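Guanylate kinase (Stenotrophomonas maltophilia, PDB 6WCT) catalyses the transfer of a phosphate group from ATP to GMP, giving ADP and GDP, and so probably serves in the recycling of GMP. Local coordinates at residues A28-A33 with T136-P141; I49-S54 with L116-W121; G123-R128 with F176-Y181. One frame throughout, in Å; residues are numbered along the deposited sequence.

In the fold
Contacts 1 and 2 belong to the five-stranded parallel sheet of the P-loop NTPase core, and contact 3 joins the helix 121-130 to the turn that leads into strand 181-184 of the same sheet. Contact 1 carries the start of the nucleotide-binding loop and contact 2 the segment that reads the guanine; both touch the bound GMP, and their centres lie about 12 Å apart. Centre to centre, contact 3 is about 12 Å from contact 1 and 13 Å from contact 2, and the side chain of A124 is about 8 Å from GMP. The three also touch directly: A28 CB lies 3.3 Å from I119 O, the backbones of F138 and Y181 are hydrogen-bonded, and I119 CD1 meets the helix at A124 N, 3.5 Å away.

Contact 1 (A28-A33 with T136-P141); sequences AAPSGA and TVFILP. With 5GP (guanosine-5'-monophosphate), chain E; PO4 (phosphate ion), chain F.
The ring of F138 packs against A28 and P30, its CD2 meeting A28 CB at 3.7 Å and its CE1 lying 3.8 Å from P30 CD. With CG anti to the backbone N (chi1 -156°), the ring is laid against the run from A28 to P30: A28 O and A29 CA sit over one face, both offset toward the rim, and P30 crosses at about a right angle. I139 turns from the strand to the other side, where its CB lies 3.9 Å from A29 CB, which is also 3.3 Å from I139 O. Further on, A33 CB rests against P141 CD at 4.1 Å. Two parallel-strand bonds fix the register, A28 N to V137 O and I139 N to A28 O, each 2.8 Å. M173 of the helix 159-173 covers F138, P30 and P141. Beyond the sheet, S31 OG donates to GMP O2P at 2.5 Å. G32 N donates to O3 of a phosphate ion that G34 N also binds; the ion probably comes from the crystallisation liquor but probably marks where a nucleotide phosphate would sit. A strand running into a glycine-rich loop whose amides hold phosphate is the P-loop (Walker A) arrangement of nucleotide kinases.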
# COMPACT_ATOMS: atom_id res chain seq x y z
N ALA A 28 3.01 8.86 -11.63
CA ALA A 28 2.71 9.31 -12.97
C ALA A 28 1.33 9.93 -13.02
O ALA A 28 0.43 9.56 -12.26
CB ALA A 28 2.75 8.17 -13.96
N ALA A 29 1.15 10.83 -13.96
CA ALA A 29 -0.10 11.55 -14.16
C ALA A 29 0.05 12.40 -15.40
O ALA A 29 1.15 12.91 -15.66
CB ALA A 29 -0.42 12.44 -12.96
N PRO A 30 -1.01 12.61 -16.18
CA PRO A 30 -0.92 13.63 -17.22
C PRO A 30 -0.69 14.97 -16.55
O PRO A 30 -1.17 15.22 -15.45
CB PRO A 30 -2.29 13.55 -17.91
CG PRO A 30 -3.22 13.04 -16.82
CD PRO A 30 -2.37 12.06 -16.03
N SER A 31 0.02 15.85 -17.25
CA SER A 31 0.19 17.21 -16.76
C SER A 31 -1.17 17.87 -16.59
O SER A 31 -2.11 17.61 -17.36
CB SER A 31 1.07 18.02 -17.70
OG SER A 31 2.42 17.61 -17.60
N GLY A 32 -1.29 18.70 -15.55
CA GLY A 32 -2.55 19.34 -15.24
C GLY A 32 -3.50 18.53 -14.39
O GLY A 32 -4.61 18.99 -14.12
N ALA A 33 -3.09 17.33 -13.94
CA ALA A 33 -3.86 16.56 -12.98
C ALA A 33 -3.51 16.92 -11.54
O ALA A 33 -4.21 16.48 -10.62
CB ALA A 33 -3.65 15.05 -13.20
N THR A 136 4.82 1.99 -7.91
CA THR A 136 4.34 2.89 -8.96
C THR A 136 2.89 3.31 -8.70
O THR A 136 2.06 2.47 -8.37
CB THR A 136 4.48 2.25 -10.35
OG1 THR A 136 3.61 1.13 -10.43
CG2 THR A 136 5.95 1.74 -10.59
N VAL A 137 2.61 4.60 -8.85
CA VAL A 137 1.32 5.20 -8.54
C VAL A 137 0.86 6.04 -9.73
O VAL A 137 1.64 6.83 -10.27
CB VAL A 137 1.39 6.10 -7.29
CG1 VAL A 137 -0.02 6.66 -6.95
CG2 VAL A 137 2.04 5.36 -6.10
N PHE A 138 -0.42 5.93 -10.10
CA PHE A 138 -0.97 6.79 -11.14
C PHE A 138 -2.02 7.71 -10.55
O PHE A 138 -2.87 7.27 -9.76
CB PHE A 138 -1.59 6.00 -12.30
CG PHE A 138 -1.63 6.79 -13.60
CD1 PHE A 138 -2.66 7.67 -13.86
CD2 PHE A 138 -0.61 6.66 -14.53
CE1 PHE A 138 -2.67 8.40 -15.04
CE2 PHE A 138 -0.62 7.39 -15.71
CZ PHE A 138 -1.65 8.26 -15.96
N ILE A 139 -1.97 8.99 -10.91
CA ILE A 139 -2.91 9.97 -10.40
C ILE A 139 -3.79 10.41 -11.55
O ILE A 139 -3.29 10.84 -12.60
CB ILE A 139 -2.20 11.15 -9.72
CG1 ILE A 139 -1.38 10.62 -8.52
CG2 ILE A 139 -3.20 12.21 -9.27
CD1 ILE A 139 -0.71 11.68 -7.67
N LEU A 140 -5.10 10.26 -11.37
CA LEU A 140 -6.10 10.60 -12.35
C LEU A 140 -6.78 11.90 -11.94
O LEU A 140 -6.96 12.15 -10.74
CB LEU A 140 -7.17 9.51 -12.48
CG LEU A 140 -6.74 8.15 -13.07
CD1 LEU A 140 -7.93 7.20 -13.14
CD2 LEU A 140 -6.12 8.34 -14.45
N PRO A 141 -7.11 12.73 -12.93
CA PRO A 141 -7.93 13.90 -12.67
C PRO A 141 -9.37 13.49 -12.40
O PRO A 141 -9.81 12.41 -12.82
CB PRO A 141 -7.81 14.71 -13.98
CG PRO A 141 -7.58 13.67 -15.01
CD PRO A 141 -6.71 12.63 -14.34
P 5GP E . 5.24 17.95 -19.32
O1P 5GP E . 6.02 18.61 -18.21
O2P 5GP E . 3.82 18.48 -19.53
O3P 5GP E . 5.95 17.90 -20.65
O5' 5GP E . 5.11 16.42 -18.95
C5' 5GP E . 4.79 15.46 -19.94
C4' 5GP E . 4.97 14.08 -19.39
O4' 5GP E . 6.38 13.76 -19.34
C3' 5GP E . 4.45 13.90 -17.95
O3' 5GP E . 3.75 12.67 -17.83
C2' 5GP E . 5.73 13.80 -17.13
O2' 5GP E . 5.61 13.05 -15.94
C1' 5GP E . 6.65 13.13 -18.13
N9 5GP E . 8.06 13.26 -17.80
C8 5GP E . 8.63 14.24 -17.03
N7 5GP E . 9.88 14.00 -16.73
C5 5GP E . 10.16 12.80 -17.37
C6 5GP E . 11.32 12.02 -17.37
O6 5GP E . 12.37 12.27 -16.78
N1 5GP E . 11.17 10.85 -18.09
C2 5GP E . 10.02 10.47 -18.74
N2 5GP E . 10.03 9.29 -19.37
N3 5GP E . 8.91 11.21 -18.74
C4 5GP E . 9.05 12.34 -18.04
P PO4 F . 1.16 19.18 -12.59
O1 PO4 F . 1.72 17.88 -12.08
O2 PO4 F . 1.44 20.24 -11.56
O3 PO4 F . -0.35 19.11 -12.77
O4 PO4 F . 1.82 19.51 -13.91

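Contact 2 (I49-S54 with L116-W121); sequences IALSIS and LLEIDW. With 5GP (guanosine-5'-monophosphate), chain E.
Backbone bonds join A50 and S52 to L116 in parallel-strand fashion: L116 N donates to A50 O at 2.8 Å, whereas S52 N to L116 O is long and weak. Apolar packing flanks them. On the face of the sheet that carries I49, L51 and L116, a chi1 of -56° turns CG2 of I49, rather than CG1, to L116 CB at 3.7 Å, with F199 of the helix 188-203 lying over both residues. L51 CD1 approaches L116 CD2 at 4.0 Å, and the same methyl lies against E118 OE1, the carboxylate being carried there on an extended chain. On the opposite face S52 CB meets L117 CD2. Against the base of GMP, I119 CG2 packs on C6 at 3.5 Å. Past the strands the segments diverge and water takes over. One water donates to S52 O and accepts from E118 N; a second donates to both S54 OG (2.6 Å) and E118 O (2.8 Å). The guanine completes the polar group: S54 OG donates to its O6 at 2.5 Å, and D120 OD1 accepts from N2 at 2.9 Å. D120 OD1 also accepts from G123 N as the N-cap of the helix 121-130, which helps to set the carboxylate. Adenine lacks this 2-amine, so the D120 bond, with S54 donating to O6, is consistent with selection of guanine.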
# COMPACT_ATOMS: atom_id res chain seq x y z
N ILE A 49 12.26 10.81 1.32
CA ILE A 49 12.17 10.50 -0.10
C ILE A 49 12.63 11.73 -0.85
O ILE A 49 12.09 12.82 -0.65
CB ILE A 49 10.75 10.12 -0.53
CG1 ILE A 49 10.23 8.95 0.30
CG2 ILE A 49 10.71 9.81 -2.02
CD1 ILE A 49 8.77 8.64 0.00
N ALA A 50 13.61 11.56 -1.72
CA ALA A 50 14.15 12.65 -2.52
C ALA A 50 13.48 12.69 -3.88
O ALA A 50 13.06 11.66 -4.42
CB ALA A 50 15.67 12.53 -2.68
N LEU A 51 13.31 13.90 -4.39
CA LEU A 51 12.75 14.12 -5.71
C LEU A 51 13.85 14.27 -6.75
O LEU A 51 14.93 14.79 -6.47
CB LEU A 51 11.88 15.38 -5.67
CG LEU A 51 11.19 15.87 -6.93
CD1 LEU A 51 10.31 14.77 -7.55
CD2 LEU A 51 10.37 17.09 -6.59
N SER A 52 13.59 13.81 -7.96
CA SER A 52 14.53 13.93 -9.06
C SER A 52 14.06 14.99 -10.05
O SER A 52 12.88 15.07 -10.39
CB SER A 52 14.69 12.59 -9.78
OG SER A 52 15.39 12.76 -10.99
N ILE A 53 14.99 15.81 -10.53
CA ILE A 53 14.71 16.80 -11.56
C ILE A 53 15.08 16.21 -12.92
O ILE A 53 16.24 15.88 -13.17
CB ILE A 53 15.47 18.11 -11.31
CG1 ILE A 53 15.20 18.62 -9.90
CG2 ILE A 53 15.10 19.15 -12.38
CD1 ILE A 53 13.76 18.92 -9.64
N SER A 54 14.09 16.07 -13.80
CA SER A 54 14.29 15.49 -15.11
C SER A 54 14.97 16.48 -16.06
O SER A 54 14.97 17.69 -15.85
CB SER A 54 12.95 15.06 -15.73
OG SER A 54 12.35 14.03 -14.97
N LEU A 116 12.00 9.39 -5.71
CA LEU A 116 10.71 9.45 -6.39
C LEU A 116 10.91 10.06 -7.78
O LEU A 116 11.55 11.10 -7.91
CB LEU A 116 9.72 10.27 -5.56
CG LEU A 116 8.28 10.38 -6.03
CD1 LEU A 116 7.42 10.83 -4.89
CD2 LEU A 116 8.14 11.37 -7.19
N LEU A 117 10.42 9.37 -8.81
CA LEU A 117 10.47 9.83 -10.20
C LEU A 117 9.07 10.21 -10.67
O LEU A 117 8.13 9.44 -10.48
CB LEU A 117 11.03 8.75 -11.12
CG LEU A 117 12.36 8.09 -10.74
CD1 LEU A 117 12.78 7.00 -11.74
CD2 LEU A 117 13.49 9.15 -10.56
N GLU A 118 8.95 11.36 -11.35
CA GLU A 118 7.69 11.80 -11.96
C GLU A 118 7.87 11.63 -13.46
O GLU A 118 8.40 12.51 -14.14
CB GLU A 118 7.36 13.24 -11.60
CG GLU A 118 7.20 13.43 -10.12
CD GLU A 118 6.81 14.87 -9.73
OE1 GLU A 118 7.19 15.29 -8.64
OE2 GLU A 118 6.15 15.57 -10.52
N ILE A 119 7.46 10.46 -13.99
CA ILE A 119 7.76 10.12 -15.37
C ILE A 119 6.57 9.46 -16.04
O ILE A 119 5.65 8.98 -15.38
CB ILE A 119 8.99 9.21 -15.46
CG1 ILE A 119 8.67 7.88 -14.77
CG2 ILE A 119 10.23 9.92 -14.80
CD1 ILE A 119 9.85 6.90 -14.74
N ASP A 120 6.60 9.40 -17.37
CA ASP A 120 5.46 8.89 -18.11
C ASP A 120 5.48 7.36 -18.10
O ASP A 120 6.32 6.72 -17.46
CB ASP A 120 5.45 9.44 -19.54
CG ASP A 120 6.33 8.62 -20.48
OD1 ASP A 120 7.43 8.23 -20.06
OD2 ASP A 120 5.90 8.35 -21.64
N TRP A 121 4.51 6.77 -18.80
CA TRP A 121 4.41 5.32 -18.79
C TRP A 121 5.58 4.67 -19.49
O TRP A 121 5.99 3.57 -19.09
CB TRP A 121 3.10 4.87 -19.44
CG TRP A 121 2.93 5.21 -20.90
CD1 TRP A 121 2.34 6.32 -21.41
CD2 TRP A 121 3.35 4.43 -22.04
NE1 TRP A 121 2.36 6.29 -22.79
CE2 TRP A 121 2.98 5.14 -23.19
CE3 TRP A 121 4.02 3.21 -22.18
CZ2 TRP A 121 3.22 4.66 -24.49
CZ3 TRP A 121 4.28 2.74 -23.48
CH2 TRP A 121 3.89 3.46 -24.61
P 5GP E . 5.24 17.95 -19.32
O1P 5GP E . 6.02 18.61 -18.21
O2P 5GP E . 3.82 18.48 -19.53
O3P 5GP E . 5.95 17.90 -20.65
O5' 5GP E . 5.11 16.42 -18.95
C5' 5GP E . 4.79 15.46 -19.94
C4' 5GP E . 4.97 14.08 -19.39
O4' 5GP E . 6.38 13.76 -19.34
C3' 5GP E . 4.45 13.90 -17.95
O3' 5GP E . 3.75 12.67 -17.83
C2' 5GP E . 5.73 13.80 -17.13
O2' 5GP E . 5.61 13.05 -15.94
C1' 5GP E . 6.65 13.13 -18.13
N9 5GP E . 8.06 13.26 -17.80
C8 5GP E . 8.63 14.24 -17.03
N7 5GP E . 9.88 14.00 -16.73
C5 5GP E . 10.16 12.80 -17.37
C6 5GP E . 11.32 12.02 -17.37
O6 5GP E . 12.37 12.27 -16.78
N1 5GP E . 11.17 10.85 -18.09
C2 5GP E . 10.02 10.47 -18.74
N2 5GP E . 10.03 9.29 -19.37
N3 5GP E . 8.91 11.21 -18.74
C4 5GP E . 9.05 12.34 -18.04
O HOH W 1 11.32 13.09 -11.80
O HOH W 2 10.05 14.72 -13.94

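Contact 3 (G123-R128 with F176-Y181); sequences GAQQVR and FNEFDY
R128 points the NH1 end of its guanidinium at the ring of F179, 3.3 Å above the centre of one face. The two planes stand at 87°, making an edge-on cation-pi contact in which CZ is 4.6 Å from the ring centroid and 5° off its normal. The carbonyl of E178 covers a face of the same guanidinium, with E178 O 3.1 Å from R128 NH1 at an angle too poor for a hydrogen bond. A124 CB touches F179 CZ at 3.8 Å, and Q125 NE2 makes a weak bond to E178 OE1 at 3.0 Å. Here the helix 121-130, which follows the strand 114-117 in the parallel sheet of the P-loop NTPase fold, meets the 3-10 turn 176-178 that precedes strand 181-184. Two waters extend the grip in the guanidinium plane: one accepts from R128 NH2 at 2.7 Å and donates to E178 OE1, the other accepts from R128 NE and donates to D180 OD2. The extended run from CG to NE carries the arginine head across to them. In the next shell, H175 ND1 bonds E178 OE2, F138 packs edge-to-face with F179, and T136 OG1 binds D180 N. F179 O is hydrogen-bonded to R206 of the second subunit.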
# COMPACT_ATOMS: atom_id res chain seq x y z
N GLY A 123 8.70 5.77 -19.60
CA GLY A 123 9.78 5.75 -18.62
C GLY A 123 9.53 4.75 -17.52
O GLY A 123 10.44 3.99 -17.15
N ALA A 124 8.29 4.68 -17.01
CA ALA A 124 7.98 3.74 -15.94
C ALA A 124 8.27 2.30 -16.35
O ALA A 124 8.71 1.50 -15.52
CB ALA A 124 6.52 3.85 -15.52
N GLN A 125 7.97 1.95 -17.60
CA GLN A 125 8.25 0.61 -18.09
C GLN A 125 9.74 0.32 -18.11
O GLN A 125 10.17 -0.79 -17.74
CB GLN A 125 7.65 0.41 -19.48
CG GLN A 125 6.15 0.34 -19.46
CD GLN A 125 5.60 -0.18 -20.76
OE1 GLN A 125 6.35 -0.39 -21.73
NE2 GLN A 125 4.30 -0.41 -20.80
N GLN A 126 10.55 1.27 -18.57
CA GLN A 126 12.00 1.06 -18.54
C GLN A 126 12.48 0.89 -17.10
O GLN A 126 13.34 0.06 -16.83
CB GLN A 126 12.76 2.20 -19.22
CG GLN A 126 12.41 2.40 -20.68
CD GLN A 126 13.00 3.68 -21.25
OE1 GLN A 126 14.13 4.06 -20.91
NE2 GLN A 126 12.26 4.34 -22.14
N VAL A 127 11.93 1.68 -16.17
CA VAL A 127 12.38 1.58 -14.79
C VAL A 127 11.99 0.24 -14.19
O VAL A 127 12.78 -0.39 -13.48
CB VAL A 127 11.84 2.75 -13.94
CG1 VAL A 127 12.20 2.54 -12.49
CG2 VAL A 127 12.41 4.08 -14.42
N ARG A 128 10.76 -0.24 -14.49
CA ARG A 128 10.30 -1.50 -13.93
C ARG A 128 11.24 -2.65 -14.30
O ARG A 128 11.48 -3.55 -13.49
CB ARG A 128 8.87 -1.81 -14.38
CG ARG A 128 7.78 -1.19 -13.51
CD ARG A 128 6.35 -1.54 -13.96
NE ARG A 128 5.41 -0.47 -13.56
CZ ARG A 128 4.94 0.46 -14.38
NH1 ARG A 128 4.12 1.41 -13.92
NH2 ARG A 128 5.29 0.46 -15.65
N PHE A 176 -2.71 3.64 -17.60
CA PHE A 176 -2.83 3.65 -16.15
C PHE A 176 -2.78 2.25 -15.57
O PHE A 176 -2.37 2.06 -14.42
CB PHE A 176 -4.14 4.33 -15.72
CG PHE A 176 -5.32 3.39 -15.76
CD1 PHE A 176 -5.96 3.13 -16.97
CD2 PHE A 176 -5.75 2.72 -14.62
CE1 PHE A 176 -7.02 2.24 -17.04
CE2 PHE A 176 -6.80 1.82 -14.69
CZ PHE A 176 -7.44 1.58 -15.90
N ASN A 177 -3.24 1.26 -16.32
CA ASN A 177 -3.33 -0.10 -15.79
C ASN A 177 -1.97 -0.70 -15.47
O ASN A 177 -1.92 -1.73 -14.81
CB ASN A 177 -4.07 -1.01 -16.76
CG ASN A 177 -4.59 -2.24 -16.10
OD1 ASN A 177 -5.40 -2.17 -15.19
ND2 ASN A 177 -4.10 -3.40 -16.54
N GLU A 178 -0.87 -0.09 -15.91
CA GLU A 178 0.45 -0.64 -15.63
C GLU A 178 0.94 -0.33 -14.21
O GLU A 178 1.99 -0.85 -13.81
CB GLU A 178 1.45 -0.13 -16.67
CG GLU A 178 1.09 -0.62 -18.06
CD GLU A 178 1.62 0.25 -19.17
OE1 GLU A 178 2.53 1.06 -18.91
OE2 GLU A 178 1.13 0.11 -20.32
N PHE A 179 0.18 0.44 -13.44
CA PHE A 179 0.62 0.97 -12.16
C PHE A 179 -0.02 0.22 -10.99
O PHE A 179 -1.11 -0.34 -11.11
CB PHE A 179 0.33 2.47 -12.11
CG PHE A 179 1.21 3.27 -13.06
CD1 PHE A 179 0.95 3.27 -14.43
CD2 PHE A 179 2.31 3.96 -12.60
CE1 PHE A 179 1.76 3.97 -15.31
CE2 PHE A 179 3.14 4.67 -13.49
CZ PHE A 179 2.87 4.67 -14.84
N ASP A 180 0.70 0.18 -9.85
CA ASP A 180 0.20 -0.60 -8.71
C ASP A 180 -0.99 0.08 -8.04
O ASP A 180 -1.92 -0.60 -7.57
CB ASP A 180 1.30 -0.80 -7.68
CG ASP A 180 2.54 -1.47 -8.29
OD1 ASP A 180 2.39 -2.57 -8.86
OD2 ASP A 180 3.65 -0.91 -8.16
N TYR A 181 -0.96 1.40 -7.95
CA TYR A 181 -1.97 2.16 -7.22
C TYR A 181 -2.52 3.24 -8.13
O TYR A 181 -1.86 3.67 -9.07
CB TYR A 181 -1.40 2.84 -5.96
CG TYR A 181 -0.85 1.85 -4.98
CD1 TYR A 181 -1.66 1.27 -4.02
CD2 TYR A 181 0.48 1.48 -5.04
CE1 TYR A 181 -1.14 0.34 -3.13
CE2 TYR A 181 1.01 0.58 -4.17
CZ TYR A 181 0.20 0.01 -3.21
OH TYR A 181 0.76 -0.92 -2.36
O HOH W 3 4.20 2.26 -17.36
O HOH W 4 4.84 -1.27 -11.14